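Local coordinates for protein HTH-type transcriptional regulator mcbR (Escherichia coli UMEA 3718-1, PDB 4P9F) that represses expression of McbA by binding to its promoter region, which prevents colanic acid overproduction and mucoidy and is important for biofilm formation, at residues P158-L163 against A207-Q212; R81-L86 against Q151-M156; G120-I125 against I167-L172; H180-A185 against H196-I201. All blocks are in the same frame, centred on the assembly; numbering follows the deposited sequence.

In the fold
Contact 2 is the core: six buried side chains join helices 73-95 and 143-156, with an arginine held among them. Contact 4, largely buried but with an exposed margin, is apolar in its side-chain contacts. Contact 1 is partly buried and the most polar across its interface, with a glutamine, a tyrosine and a water beside a leucine cluster. Contact 3 lies at the surface and joins a helix start to a loop through apolar groups. Contacts 1 and 4 share helix 191-210, their centres about 22 Å apart. Contact 1 touches contact 2 through L209 and M156, and meets contact 3 through I208 with I167 and L172; contacts 2 and 4 touch at Y84 and A199.

Contact 1: P158-L163 against A207-Q212; sequences PGLHYL and AILYQQ
The polar grip runs through Q212, whose amide uses both of its N-H groups. NE2 gives one to G159 O at 2.8 Å, in the carbonyl plane and on a lone pair, and the other to L209 O of its own segment, also at 2.8 Å. L209 O therefore takes two donors, Q212 N and Q212 NE2, which arrive from opposite faces of its plane. On the far end of the amide, Q212 OE1 accepts from a water that also donates to P158 O and is weakly bonded by Y162 N. Together the two N-H bonds and this water probably fix which way round the amide lies.

The aromatic contact is a CH-pi one. Y162 carries CG anti to its N (chi1 166°), which sends the ring out across Q212, and Q212 CB sits over one face, 3.5 Å from the centroid. Ring and amide planes are only 20° apart. Farther out, the hydroxyl makes a weak hydrogen bond from Y162 OH to Q211 OE1 (3.3 Å). Cutting this side chain back to an alanine would probably uncover the aliphatic part of Q212 and leave Q211 OE1 without its weak donor.

The apolar contacts gather round L209: its CD2 meets L163 CD2 at 3.8 Å and its CD1 comes to L160 CD1, while L163 CD2 also touches I208 CG2 at 3.7 Å. In this all-helical FCD-type domain, the contact joins the turn leading into the short helix 161-166 to the last part of helix 191-210 and the 3-10 turn that follows.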
loop_
_atom_site.group_PDB
_atom_site.type_symbol
_atom_site.label_atom_id
_atom_site.label_comp_id
_atom_site.label_asym_id
_atom_site.label_seq_id
_atom_site.Cartn_x
_atom_site.Cartn_y
_atom_site.Cartn_z
ATOM N N PRO A 158 1.559 14.830 5.965
ATOM C CA PRO A 158 1.973 16.248 5.941
ATOM C C PRO A 158 0.805 17.190 5.613
ATOM O O PRO A 158 0.807 18.357 6.018
ATOM C CB PRO A 158 3.044 16.293 4.842
ATOM C CG PRO A 158 3.590 14.878 4.783
ATOM C CD PRO A 158 2.376 13.999 5.060
ATOM N N GLY A 159 -0.205 16.664 4.933
ATOM C CA GLY A 159 -1.384 17.449 4.621
ATOM C C GLY A 159 -2.167 17.815 5.880
ATOM O O GLY A 159 -3.010 18.707 5.841
ATOM N N LEU A 160 -1.865 17.153 7.001
ATOM C CA LEU A 160 -2.567 17.388 8.274
ATOM C C LEU A 160 -1.913 18.501 9.103
ATOM O O LEU A 160 -2.472 18.972 10.097
ATOM C CB LEU A 160 -2.626 16.097 9.115
ATOM C CG LEU A 160 -3.799 15.144 8.864
ATOM C CD1 LEU A 160 -3.711 14.502 7.494
ATOM C CD2 LEU A 160 -3.879 14.105 9.972
ATOM N N HIS A 161 -0.733 18.937 8.677
ATOM C CA HIS A 161 -0.004 19.958 9.425
ATOM C C HIS A 161 -0.818 21.246 9.514
ATOM O O HIS A 161 -0.714 21.991 10.488
ATOM C CB HIS A 161 1.341 20.233 8.770
ATOM C CG HIS A 161 2.225 21.138 9.568
ATOM N ND1 HIS A 161 2.893 20.719 10.698
ATOM C CD2 HIS A 161 2.556 22.440 9.394
ATOM C CE1 HIS A 161 3.608 21.721 11.179
ATOM N NE2 HIS A 161 3.418 22.774 10.409
ATOM N N TYR A 162 -1.646 21.472 8.502
ATOM C CA TYR A 162 -2.546 22.619 8.438
ATOM C C TYR A 162 -3.495 22.710 9.639
ATOM O O TYR A 162 -3.830 23.803 10.102
ATOM C CB TYR A 162 -3.349 22.529 7.140
ATOM C CG TYR A 162 -4.561 23.431 7.056
ATOM C CD1 TYR A 162 -4.422 24.789 6.769
ATOM C CD2 TYR A 162 -5.841 22.926 7.238
ATOM C CE1 TYR A 162 -5.517 25.606 6.665
ATOM C CE2 TYR A 162 -6.951 23.744 7.138
ATOM C CZ TYR A 162 -6.783 25.082 6.856
ATOM O OH TYR A 162 -7.888 25.891 6.765
ATOM N N LEU A 163 -3.898 21.556 10.160
ATOM C CA LEU A 163 -4.836 21.491 11.284
ATOM C C LEU A 163 -4.354 22.212 12.546
ATOM O O LEU A 163 -5.149 22.851 13.247
ATOM C CB LEU A 163 -5.138 20.029 11.631
ATOM C CG LEU A 163 -5.782 19.213 10.506
ATOM C CD1 LEU A 163 -5.990 17.754 10.915
ATOM C CD2 LEU A 163 -7.096 19.857 10.088
ATOM N N ALA A 207 -12.966 17.314 4.097
ATOM C CA ALA A 207 -13.484 18.641 3.807
ATOM C C ALA A 207 -12.700 19.706 4.574
ATOM O O ALA A 207 -12.426 20.795 4.064
ATOM C CB ALA A 207 -14.972 18.710 4.153
ATOM N N ILE A 208 -12.334 19.377 5.805
ATOM C CA ILE A 208 -11.509 20.254 6.617
ATOM C C ILE A 208 -10.109 20.413 6.022
ATOM O O ILE A 208 -9.567 21.522 5.980
ATOM C CB ILE A 208 -11.398 19.721 8.055
ATOM C CG1 ILE A 208 -12.789 19.575 8.663
ATOM C CG2 ILE A 208 -10.538 20.650 8.917
ATOM C CD1 ILE A 208 -12.776 18.936 10.019
ATOM N N LEU A 209 -9.529 19.310 5.561
ATOM C CA LEU A 209 -8.177 19.365 5.018
ATOM C C LEU A 209 -8.099 20.213 3.762
ATOM O O LEU A 209 -7.096 20.881 3.541
ATOM C CB LEU A 209 -7.645 17.963 4.701
ATOM C CG LEU A 209 -7.439 17.019 5.878
ATOM C CD1 LEU A 209 -6.758 15.748 5.408
ATOM C CD2 LEU A 209 -6.615 17.714 6.974
ATOM N N TYR A 210 -9.154 20.199 2.949
ATOM C CA TYR A 210 -9.112 20.907 1.668
ATOM C C TYR A 210 -9.099 22.413 1.842
ATOM O O TYR A 210 -8.724 23.130 0.920
ATOM C CB TYR A 210 -10.291 20.514 0.779
ATOM C CG TYR A 210 -10.056 19.251 0.002
ATOM C CD1 TYR A 210 -9.404 18.184 0.585
ATOM C CD2 TYR A 210 -10.508 19.110 -1.307
ATOM C CE1 TYR A 210 -9.192 17.017 -0.102
ATOM C CE2 TYR A 210 -10.298 17.931 -2.009
ATOM C CZ TYR A 210 -9.636 16.886 -1.387
ATOM O OH TYR A 210 -9.400 15.689 -2.023
ATOM N N GLN A 211 -9.454 22.895 3.030
ATOM C CA GLN A 211 -9.473 24.339 3.253
ATOM C C GLN A 211 -8.067 24.940 3.077
ATOM O O GLN A 211 -7.930 26.133 2.851
ATOM C CB GLN A 211 -9.989 24.665 4.656
ATOM C CG GLN A 211 -11.411 24.205 4.976
ATOM C CD GLN A 211 -11.784 24.451 6.447
ATOM O OE1 GLN A 211 -10.990 24.996 7.225
ATOM N NE2 GLN A 211 -12.982 24.030 6.832
ATOM N N GLN A 212 -7.029 24.110 3.151
ATOM C CA GLN A 212 -5.662 24.634 3.124
ATOM C C GLN A 212 -5.205 25.055 1.731
ATOM O O GLN A 212 -4.238 25.801 1.603
ATOM C CB GLN A 212 -4.673 23.605 3.675
ATOM C CG GLN A 212 -4.365 22.421 2.754
ATOM C CD GLN A 212 -3.618 21.314 3.474
ATOM O OE1 GLN A 212 -2.398 21.376 3.652
ATOM N NE2 GLN A 212 -4.353 20.290 3.898
HETATM O O HOH W 1 -0.610 20.746 5.687
#

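Contact 2: R81-L86 against Q151-M156; sequences RIRYEL and QLWVRM
Within the helical bundle of the FCD domain, R83, I82 and L86 on helix 73-95 meet L152, W153 and M156 on helix 143-156. The two segments run nearly antiparallel, at 153° between their directions, with axes 10.5 Å apart at closest, and all six touching residues are buried.

On one side the contact is aliphatic. L152 CD1 is the shared point: it meets I82 CG2 at 3.6 Å and L86 CD1 at 3.7 Å, each side chain crossing L152 at about a right angle.

On the other side a charged group enters the interface. R83 has CG placed between its N and its carbonyl carbon (chi1 73°), and the chain then runs straight to NE. M156, a selenomethionine, lays its selenium over one face of the guanidinium, SE coming 3.3 Å from R83 NE; its methyl stands past the rim, on the side between NE and NH2, with CE 3.8 Å from R83 NH2. The rim of that guanidinium is tied by polar partners within helix 73-95: NE bonds to N80 OD1 and NH1 makes a salt bridge with E87. R133 brings a second guanidinium close to R83 NH1, a like-charge approach that the E87 carboxylate probably eases. A leucine in place of R83 would probably leave E87 without its salt-bridge mate and strip M156 SE of the flat group it rests on.

W153 approaches with its indole edge, ring and guanidinium planes 71° apart; W153 NE1 and R83 NH1 are 3.8 Å from each other, and both are bonded to the same oxygen, E87 OE2.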
loop_
_atom_site.group_PDB
_atom_site.type_symbol
_atom_site.label_atom_id
_atom_site.label_comp_id
_atom_site.label_asym_id
_atom_site.label_seq_id
_atom_site.Cartn_x
_atom_site.Cartn_y
_atom_site.Cartn_z
ATOM N N ARG A 81 -8.821 8.585 -2.430
ATOM C CA ARG A 81 -9.557 7.652 -3.274
ATOM C C ARG A 81 -9.103 6.221 -3.012
ATOM O O ARG A 81 -9.928 5.311 -2.912
ATOM C CB ARG A 81 -9.389 8.008 -4.750
ATOM C CG ARG A 81 -10.018 9.337 -5.107
ATOM C CD ARG A 81 -9.701 9.753 -6.526
ATOM N NE ARG A 81 -10.403 8.930 -7.492
ATOM C CZ ARG A 81 -10.491 9.223 -8.781
ATOM N NH1 ARG A 81 -9.910 10.318 -9.250
ATOM N NH2 ARG A 81 -11.158 8.420 -9.598
ATOM N N ILE A 82 -7.797 6.027 -2.870
ATOM C CA ILE A 82 -7.266 4.703 -2.586
ATOM C C ILE A 82 -7.701 4.228 -1.201
ATOM O O ILE A 82 -8.229 3.130 -1.043
ATOM C CB ILE A 82 -5.721 4.663 -2.669
ATOM C CG1 ILE A 82 -5.233 5.086 -4.063
ATOM C CG2 ILE A 82 -5.213 3.246 -2.348
ATOM C CD1 ILE A 82 -3.727 5.353 -4.142
ATOM N N ARG A 83 -7.500 5.055 -0.191
ATOM C CA ARG A 83 -7.781 4.602 1.160
ATOM C C ARG A 83 -9.278 4.473 1.411
ATOM O O ARG A 83 -9.701 3.730 2.291
ATOM C CB ARG A 83 -7.159 5.546 2.166
ATOM C CG ARG A 83 -7.877 6.870 2.281
ATOM C CD ARG A 83 -7.083 7.761 3.208
ATOM N NE ARG A 83 -7.747 9.034 3.482
ATOM C CZ ARG A 83 -8.487 9.281 4.554
ATOM N NH1 ARG A 83 -8.674 8.338 5.482
ATOM N NH2 ARG A 83 -9.021 10.482 4.705
ATOM N N TYR A 84 -10.071 5.206 0.650
ATOM C CA TYR A 84 -11.515 5.062 0.736
ATOM C C TYR A 84 -11.901 3.596 0.570
ATOM O O TYR A 84 -12.530 3.022 1.454
ATOM C CB TYR A 84 -12.203 5.920 -0.320
ATOM C CG TYR A 84 -13.715 5.828 -0.320
ATOM C CD1 TYR A 84 -14.491 6.621 0.524
ATOM C CD2 TYR A 84 -14.365 4.949 -1.171
ATOM C CE1 TYR A 84 -15.892 6.533 0.505
ATOM C CE2 TYR A 84 -15.750 4.857 -1.200
ATOM C CZ TYR A 84 -16.510 5.650 -0.364
ATOM O OH TYR A 84 -17.883 5.535 -0.408
ATOM N N GLU A 85 -11.467 2.976 -0.528
ATOM C CA GLU A 85 -11.781 1.568 -0.761
ATOM C C GLU A 85 -11.193 0.652 0.292
ATOM O O GLU A 85 -11.863 -0.274 0.742
ATOM C CB GLU A 85 -11.315 1.115 -2.147
ATOM C CG GLU A 85 -11.931 1.907 -3.268
ATOM C CD GLU A 85 -13.445 1.733 -3.351
ATOM O OE1 GLU A 85 -13.958 0.671 -2.932
ATOM O OE2 GLU A 85 -14.119 2.657 -3.851
ATOM N N LEU A 86 -9.947 0.905 0.690
ATOM C CA LEU A 86 -9.273 -0.001 1.616
ATOM C C LEU A 86 -9.870 0.048 3.013
ATOM O O LEU A 86 -10.042 -0.993 3.654
ATOM C CB LEU A 86 -7.783 0.326 1.687
ATOM C CG LEU A 86 -7.036 0.163 0.352
ATOM C CD1 LEU A 86 -5.513 0.382 0.492
ATOM C CD2 LEU A 86 -7.346 -1.197 -0.305
ATOM N N GLN A 151 0.250 2.980 5.762
ATOM C CA GLN A 151 1.179 3.551 4.787
ATOM C C GLN A 151 0.562 4.798 4.118
ATOM O O GLN A 151 1.208 5.837 3.961
ATOM C CB GLN A 151 1.519 2.491 3.750
ATOM C CG GLN A 151 2.887 2.567 3.164
ATOM C CD GLN A 151 3.082 1.559 2.046
ATOM O OE1 GLN A 151 3.510 1.911 0.958
ATOM N NE2 GLN A 151 2.754 0.303 2.313
ATOM N N LEU A 152 -0.709 4.696 3.751
ATOM C CA LEU A 152 -1.387 5.811 3.087
ATOM C C LEU A 152 -1.604 6.988 4.052
ATOM O O LEU A 152 -1.535 8.145 3.649
ATOM C CB LEU A 152 -2.700 5.324 2.482
ATOM C CG LEU A 152 -2.491 4.382 1.278
ATOM C CD1 LEU A 152 -3.782 3.626 0.906
ATOM C CD2 LEU A 152 -1.979 5.175 0.055
ATOM N N TRP A 153 -1.823 6.696 5.330
ATOM C CA TRP A 153 -1.920 7.751 6.338
ATOM C C TRP A 153 -0.603 8.511 6.483
ATOM O O TRP A 153 -0.592 9.719 6.740
ATOM C CB TRP A 153 -2.304 7.152 7.686
ATOM C CG TRP A 153 -3.743 6.725 7.785
ATOM C CD1 TRP A 153 -4.752 6.982 6.895
ATOM C CD2 TRP A 153 -4.313 5.898 8.813
ATOM N NE1 TRP A 153 -5.926 6.397 7.330
ATOM C CE2 TRP A 153 -5.680 5.722 8.504
ATOM C CE3 TRP A 153 -3.795 5.289 9.978
ATOM C CZ2 TRP A 153 -6.542 4.972 9.313
ATOM C CZ3 TRP A 153 -4.653 4.543 10.783
ATOM C CH2 TRP A 153 -6.012 4.398 10.449
ATOM N N VAL A 154 0.504 7.780 6.377
ATOM C CA VAL A 154 1.834 8.387 6.403
ATOM C C VAL A 154 2.010 9.316 5.201
ATOM O O VAL A 154 2.532 10.410 5.343
ATOM C CB VAL A 154 2.956 7.326 6.399
ATOM C CG1 VAL A 154 4.330 7.992 6.204
ATOM C CG2 VAL A 154 2.949 6.508 7.716
ATOM N N ARG A 155 1.565 8.876 4.026
ATOM C CA ARG A 155 1.685 9.662 2.791
ATOM C C ARG A 155 0.835 10.949 2.861
ATOM O O ARG A 155 1.275 12.010 2.458
ATOM C CB ARG A 155 1.255 8.808 1.580
ATOM C CG ARG A 155 2.187 7.648 1.270
ATOM C CD ARG A 155 3.554 8.102 0.812
ATOM N NE ARG A 155 3.613 8.603 -0.568
ATOM C CZ ARG A 155 3.709 7.794 -1.630
ATOM N NH1 ARG A 155 3.689 6.478 -1.458
ATOM N NH2 ARG A 155 3.812 8.284 -2.851
HETATM N N MSE A 156 -0.393 10.853 3.365
HETATM C CA MSE A 156 -1.216 12.057 3.445
HETATM C C MSE A 156 -0.867 12.913 4.654
HETATM O O MSE A 156 -1.228 14.093 4.696
HETATM C CB MSE A 156 -2.699 11.712 3.473
HETATM C CG MSE A 156 -3.179 11.039 4.720
HETATM SE SE MSE A 156 -5.109 10.667 4.566
HETATM C CE MSE A 156 -5.773 12.398 4.673
#

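Contact 3: G120-I125 against I167-L172; sequences GDMEQI and INPAEL
P169 supplies the ring, a pyrrolidine that meets G120, M122 and I125 through its CB and CG. CG approaches G120 O at 3.8 Å and the methyl M122 CE at 3.9 Å; CB faces I125 CD1 at 4.0 Å, the isoleucine crossing the ring at about a right angle. Two planar polar groups turn back to their own segments: the D121 carboxylate accepts a weak capping bond from Q124 N, the N168 amide oxygen a weak one from A170 N in an Asx turn.

The hub is M122, a selenomethionine. Its CG leaves anti to the N (chi1 176°), and bends at chi2 and chi3 carry the methyl across to the loop. There M122 CE lies 3.4 Å from I167 O, 3.8 Å from I167 CB and 4.1 Å from L172 CD1. The last methyl also lies near I125 CD1, so loop and helix close over one small apolar patch, next to I208 of helix 191-210.

G120, with positive phi, is the C-prime residue of a Schellman motif: D121 N bonds to A116 O and G120 N to Q117 O, ending helix 100-119. P169 O also accepts from Q117 NE2 of that helix. D121 N-caps helix 122-138. The contact thus sets the junction of helices 100-119 and 122-138, a Schellman motif followed by an N-cap, against the 3-10 segment 169-171 in the loop after helix 161-166.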
loop_
_atom_site.group_PDB
_atom_site.type_symbol
_atom_site.label_atom_id
_atom_site.label_comp_id
_atom_site.label_asym_id
_atom_site.label_seq_id
_atom_site.Cartn_x
_atom_site.Cartn_y
_atom_site.Cartn_z
ATOM N N GLY A 120 -9.174 20.658 23.841
ATOM C CA GLY A 120 -8.610 21.421 22.740
ATOM C C GLY A 120 -7.241 20.913 22.308
ATOM O O GLY A 120 -6.427 21.670 21.768
ATOM N N ASP A 121 -6.982 19.633 22.557
ATOM C CA ASP A 121 -5.705 19.013 22.212
ATOM C C ASP A 121 -5.724 18.430 20.793
ATOM O O ASP A 121 -6.169 17.300 20.573
ATOM C CB ASP A 121 -5.365 17.927 23.234
ATOM C CG ASP A 121 -3.922 17.490 23.163
ATOM O OD1 ASP A 121 -3.283 17.673 22.103
ATOM O OD2 ASP A 121 -3.418 16.973 24.181
HETATM N N MSE A 122 -5.233 19.198 19.830
HETATM C CA MSE A 122 -5.414 18.816 18.440
HETATM C C MSE A 122 -4.638 17.549 18.124
HETATM O O MSE A 122 -5.123 16.697 17.391
HETATM C CB MSE A 122 -4.993 19.936 17.494
HETATM C CG MSE A 122 -5.075 19.517 16.013
HETATM SE SE MSE A 122 -6.894 19.146 15.432
HETATM C CE MSE A 122 -7.485 20.978 15.214
ATOM N N GLU A 123 -3.437 17.417 18.679
ATOM C CA GLU A 123 -2.619 16.237 18.397
ATOM C C GLU A 123 -3.285 14.946 18.895
ATOM O O GLU A 123 -3.303 13.935 18.195
ATOM C CB GLU A 123 -1.229 16.393 19.005
ATOM C CG GLU A 123 -0.347 15.201 18.709
ATOM C CD GLU A 123 1.021 15.323 19.357
ATOM O OE1 GLU A 123 1.286 16.372 19.978
ATOM O OE2 GLU A 123 1.816 14.365 19.262
ATOM N N GLN A 124 -3.854 15.012 20.091
ATOM C CA GLN A 124 -4.559 13.889 20.690
ATOM C C GLN A 124 -5.837 13.548 19.929
ATOM O O GLN A 124 -6.171 12.379 19.774
ATOM C CB GLN A 124 -4.875 14.212 22.150
ATOM C CG GLN A 124 -3.834 13.679 23.104
ATOM C CD GLN A 124 -3.780 12.157 23.102
ATOM O OE1 GLN A 124 -3.016 11.538 22.344
ATOM N NE2 GLN A 124 -4.591 11.545 23.967
ATOM N N ILE A 125 -6.537 14.561 19.435
ATOM C CA ILE A 125 -7.691 14.340 18.563
ATOM C C ILE A 125 -7.284 13.536 17.322
ATOM O O ILE A 125 -7.921 12.550 16.930
ATOM C CB ILE A 125 -8.314 15.672 18.093
ATOM C CG1 ILE A 125 -8.937 16.429 19.270
ATOM C CG2 ILE A 125 -9.345 15.426 16.971
ATOM C CD1 ILE A 125 -9.486 17.769 18.884
ATOM N N ILE A 167 -7.063 25.275 12.440
ATOM C CA ILE A 167 -8.353 24.734 12.864
ATOM C C ILE A 167 -8.564 24.834 14.365
ATOM O O ILE A 167 -7.739 24.357 15.149
ATOM C CB ILE A 167 -8.522 23.273 12.427
ATOM C CG1 ILE A 167 -8.370 23.163 10.912
ATOM C CG2 ILE A 167 -9.866 22.727 12.890
ATOM C CD1 ILE A 167 -9.309 24.043 10.132
ATOM N N ASN A 168 -9.658 25.475 14.757
ATOM C CA ASN A 168 -10.050 25.528 16.156
ATOM C C ASN A 168 -10.777 24.242 16.555
ATOM O O ASN A 168 -11.848 23.946 16.027
ATOM C CB ASN A 168 -10.936 26.755 16.402
ATOM C CG ASN A 168 -11.457 26.835 17.826
ATOM O OD1 ASN A 168 -10.866 26.286 18.755
ATOM N ND2 ASN A 168 -12.560 27.553 18.006
ATOM N N PRO A 169 -10.185 23.473 17.485
ATOM C CA PRO A 169 -10.735 22.183 17.919
ATOM C C PRO A 169 -12.157 22.287 18.462
ATOM O O PRO A 169 -12.854 21.278 18.500
ATOM C CB PRO A 169 -9.774 21.747 19.026
ATOM C CG PRO A 169 -8.498 22.440 18.713
ATOM C CD PRO A 169 -8.906 23.771 18.151
ATOM N N ALA A 170 -12.572 23.489 18.862
ATOM C CA ALA A 170 -13.926 23.727 19.350
ATOM C C ALA A 170 -14.952 23.571 18.228
ATOM O O ALA A 170 -16.117 23.257 18.478
ATOM C CB ALA A 170 -14.031 25.103 19.964
ATOM N N GLU A 171 -14.514 23.808 16.995
ATOM C CA GLU A 171 -15.388 23.702 15.828
ATOM C C GLU A 171 -15.503 22.261 15.338
ATOM O O GLU A 171 -16.093 21.997 14.289
ATOM C CB GLU A 171 -14.871 24.596 14.698
ATOM N N LEU A 172 -14.921 21.330 16.085
ATOM C CA LEU A 172 -14.972 19.921 15.711
ATOM C C LEU A 172 -15.919 19.124 16.604
ATOM O O LEU A 172 -16.034 17.907 16.462
ATOM C CB LEU A 172 -13.573 19.316 15.782
ATOM C CG LEU A 172 -12.458 19.961 14.952
ATOM C CD1 LEU A 172 -11.145 19.217 15.165
ATOM C CD2 LEU A 172 -12.826 19.971 13.475
#

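Contact 4: H180-A185 against H196-I201; sequences HLLLAA and HCLAEI
L182 and C197 form the tight part of this helix pair. Their CA atoms are 5.2 Å apart, near enough for C197 CB to rest against the L182 backbone at CA (3.7 Å) as well as against L182 CB (3.8 Å). The small cysteine is consistent with the close approach of the segment axes, 8.9 Å at 160° between their directions, in the antiparallel hairpin made by helices 177-187 and 191-210.

From there the L182 side chain reaches along the inner side. Its CG stands anti to the N (chi1 175°), and CD2 ends 3.9 Å from I201 CD1, the two side chains at about a right angle; L198 CD1 is a looser neighbour of L182 CD2 at 4.3 Å. This side faces the bundle: L182 also packs on F132 of helix 122-138, while L198 and I201 lie on R133 of that helix.

The outer side is thinner. Exposed L181 offers C197 its CB, 3.7 Å from SG, and little else, and C197 itself is only partly buried. The sulfur turns toward this margin, with SG close to the L181 carbonyl carbon.

The side chains meet carbon to carbon or carbon to sulfur, and the two segments share neither a hydrogen bond nor a salt bridge, so their fit is set by side-chain shape and by burial of L182 rather than by directional bonds.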
loop_
_atom_site.group_PDB
_atom_site.type_symbol
_atom_site.label_atom_id
_atom_site.label_comp_id
_atom_site.label_asym_id
_atom_site.label_seq_id
_atom_site.Cartn_x
_atom_site.Cartn_y
_atom_site.Cartn_z
ATOM N N HIS A 180 -19.666 7.951 17.262
ATOM C CA HIS A 180 -20.678 7.262 18.058
ATOM C C HIS A 180 -21.553 6.373 17.181
ATOM O O HIS A 180 -21.810 5.217 17.510
ATOM C CB HIS A 180 -21.580 8.268 18.793
ATOM C CG HIS A 180 -20.905 8.980 19.922
ATOM N ND1 HIS A 180 -20.529 8.340 21.083
ATOM C CD2 HIS A 180 -20.549 10.277 20.075
ATOM C CE1 HIS A 180 -19.965 9.211 21.900
ATOM N NE2 HIS A 180 -19.966 10.393 21.315
ATOM N N LEU A 181 -21.971 6.915 16.039
ATOM C CA LEU A 181 -22.830 6.192 15.118
ATOM C C LEU A 181 -22.096 4.984 14.520
ATOM O O LEU A 181 -22.676 3.919 14.357
ATOM C CB LEU A 181 -23.333 7.139 14.022
ATOM C CG LEU A 181 -24.335 8.201 14.493
ATOM C CD1 LEU A 181 -24.731 9.133 13.354
ATOM C CD2 LEU A 181 -25.582 7.515 15.065
ATOM N N LEU A 182 -20.814 5.153 14.209
ATOM C CA LEU A 182 -20.018 4.045 13.699
ATOM C C LEU A 182 -19.902 2.926 14.741
ATOM O O LEU A 182 -20.033 1.744 14.424
ATOM C CB LEU A 182 -18.625 4.524 13.293
ATOM C CG LEU A 182 -17.677 3.427 12.852
ATOM C CD1 LEU A 182 -18.270 2.704 11.644
ATOM C CD2 LEU A 182 -16.295 3.998 12.518
ATOM N N LEU A 183 -19.650 3.297 15.987
ATOM C CA LEU A 183 -19.520 2.296 17.036
ATOM C C LEU A 183 -20.854 1.552 17.245
ATOM O O LEU A 183 -20.862 0.337 17.421
ATOM C CB LEU A 183 -19.033 2.940 18.338
ATOM C CG LEU A 183 -18.741 1.949 19.463
ATOM C CD1 LEU A 183 -17.823 0.863 18.941
ATOM C CD2 LEU A 183 -18.132 2.642 20.672
ATOM N N ALA A 184 -21.971 2.277 17.187
ATOM C CA ALA A 184 -23.299 1.660 17.264
ATOM C C ALA A 184 -23.534 0.672 16.103
ATOM O O ALA A 184 -24.086 -0.412 16.288
ATOM C CB ALA A 184 -24.369 2.725 17.270
ATOM N N ALA A 185 -23.109 1.062 14.906
ATOM C CA ALA A 185 -23.241 0.205 13.727
ATOM C C ALA A 185 -22.389 -1.059 13.872
ATOM O O ALA A 185 -22.799 -2.146 13.463
ATOM C CB ALA A 185 -22.845 0.983 12.434
ATOM N N HIS A 196 -21.238 3.255 5.701
ATOM C CA HIS A 196 -21.833 4.571 5.577
ATOM C C HIS A 196 -21.273 5.560 6.624
ATOM O O HIS A 196 -20.904 6.674 6.277
ATOM C CB HIS A 196 -23.362 4.462 5.698
ATOM C CG HIS A 196 -24.061 5.786 5.746
ATOM N ND1 HIS A 196 -24.273 6.474 6.922
ATOM C CD2 HIS A 196 -24.596 6.550 4.763
ATOM C CE1 HIS A 196 -24.907 7.605 6.663
ATOM N NE2 HIS A 196 -25.114 7.672 5.359
ATOM N N CYS A 197 -21.203 5.153 7.894
ATOM C CA CYS A 197 -20.684 6.025 8.951
ATOM C C CYS A 197 -19.205 6.361 8.718
ATOM O O CYS A 197 -18.786 7.507 8.864
ATOM C CB CYS A 197 -20.875 5.382 10.339
ATOM S SG CYS A 197 -22.643 5.325 10.837
ATOM N N LEU A 198 -18.427 5.354 8.341
ATOM C CA LEU A 198 -17.013 5.572 8.101
ATOM C C LEU A 198 -16.816 6.485 6.885
ATOM O O LEU A 198 -15.952 7.355 6.902
ATOM C CB LEU A 198 -16.284 4.248 7.893
ATOM C CG LEU A 198 -14.766 4.368 7.719
ATOM C CD1 LEU A 198 -14.132 5.109 8.916
ATOM C CD2 LEU A 198 -14.133 2.972 7.523
ATOM N N ALA A 199 -17.619 6.299 5.841
ATOM C CA ALA A 199 -17.553 7.192 4.687
ATOM C C ALA A 199 -17.873 8.638 5.086
ATOM O O ALA A 199 -17.201 9.572 4.652
ATOM C CB ALA A 199 -18.509 6.729 3.582
ATOM N N GLU A 200 -18.886 8.809 5.934
ATOM C CA GLU A 200 -19.271 10.130 6.429
ATOM C C GLU A 200 -18.128 10.760 7.232
ATOM O O GLU A 200 -17.849 11.957 7.111
ATOM C CB GLU A 200 -20.542 10.028 7.297
ATOM C CG GLU A 200 -21.867 9.790 6.537
ATOM C CD GLU A 200 -22.529 11.067 6.022
ATOM O OE1 GLU A 200 -22.842 11.947 6.851
ATOM O OE2 GLU A 200 -22.777 11.182 4.803
ATOM N N ILE A 201 -17.473 9.949 8.061
ATOM C CA ILE A 201 -16.331 10.416 8.858
ATOM C C ILE A 201 -15.230 10.935 7.950
ATOM O O ILE A 201 -14.680 12.023 8.162
ATOM C CB ILE A 201 -15.781 9.288 9.770
ATOM C CG1 ILE A 201 -16.785 9.002 10.901
ATOM C CG2 ILE A 201 -14.410 9.667 10.365
ATOM C CD1 ILE A 201 -16.443 7.801 11.732
#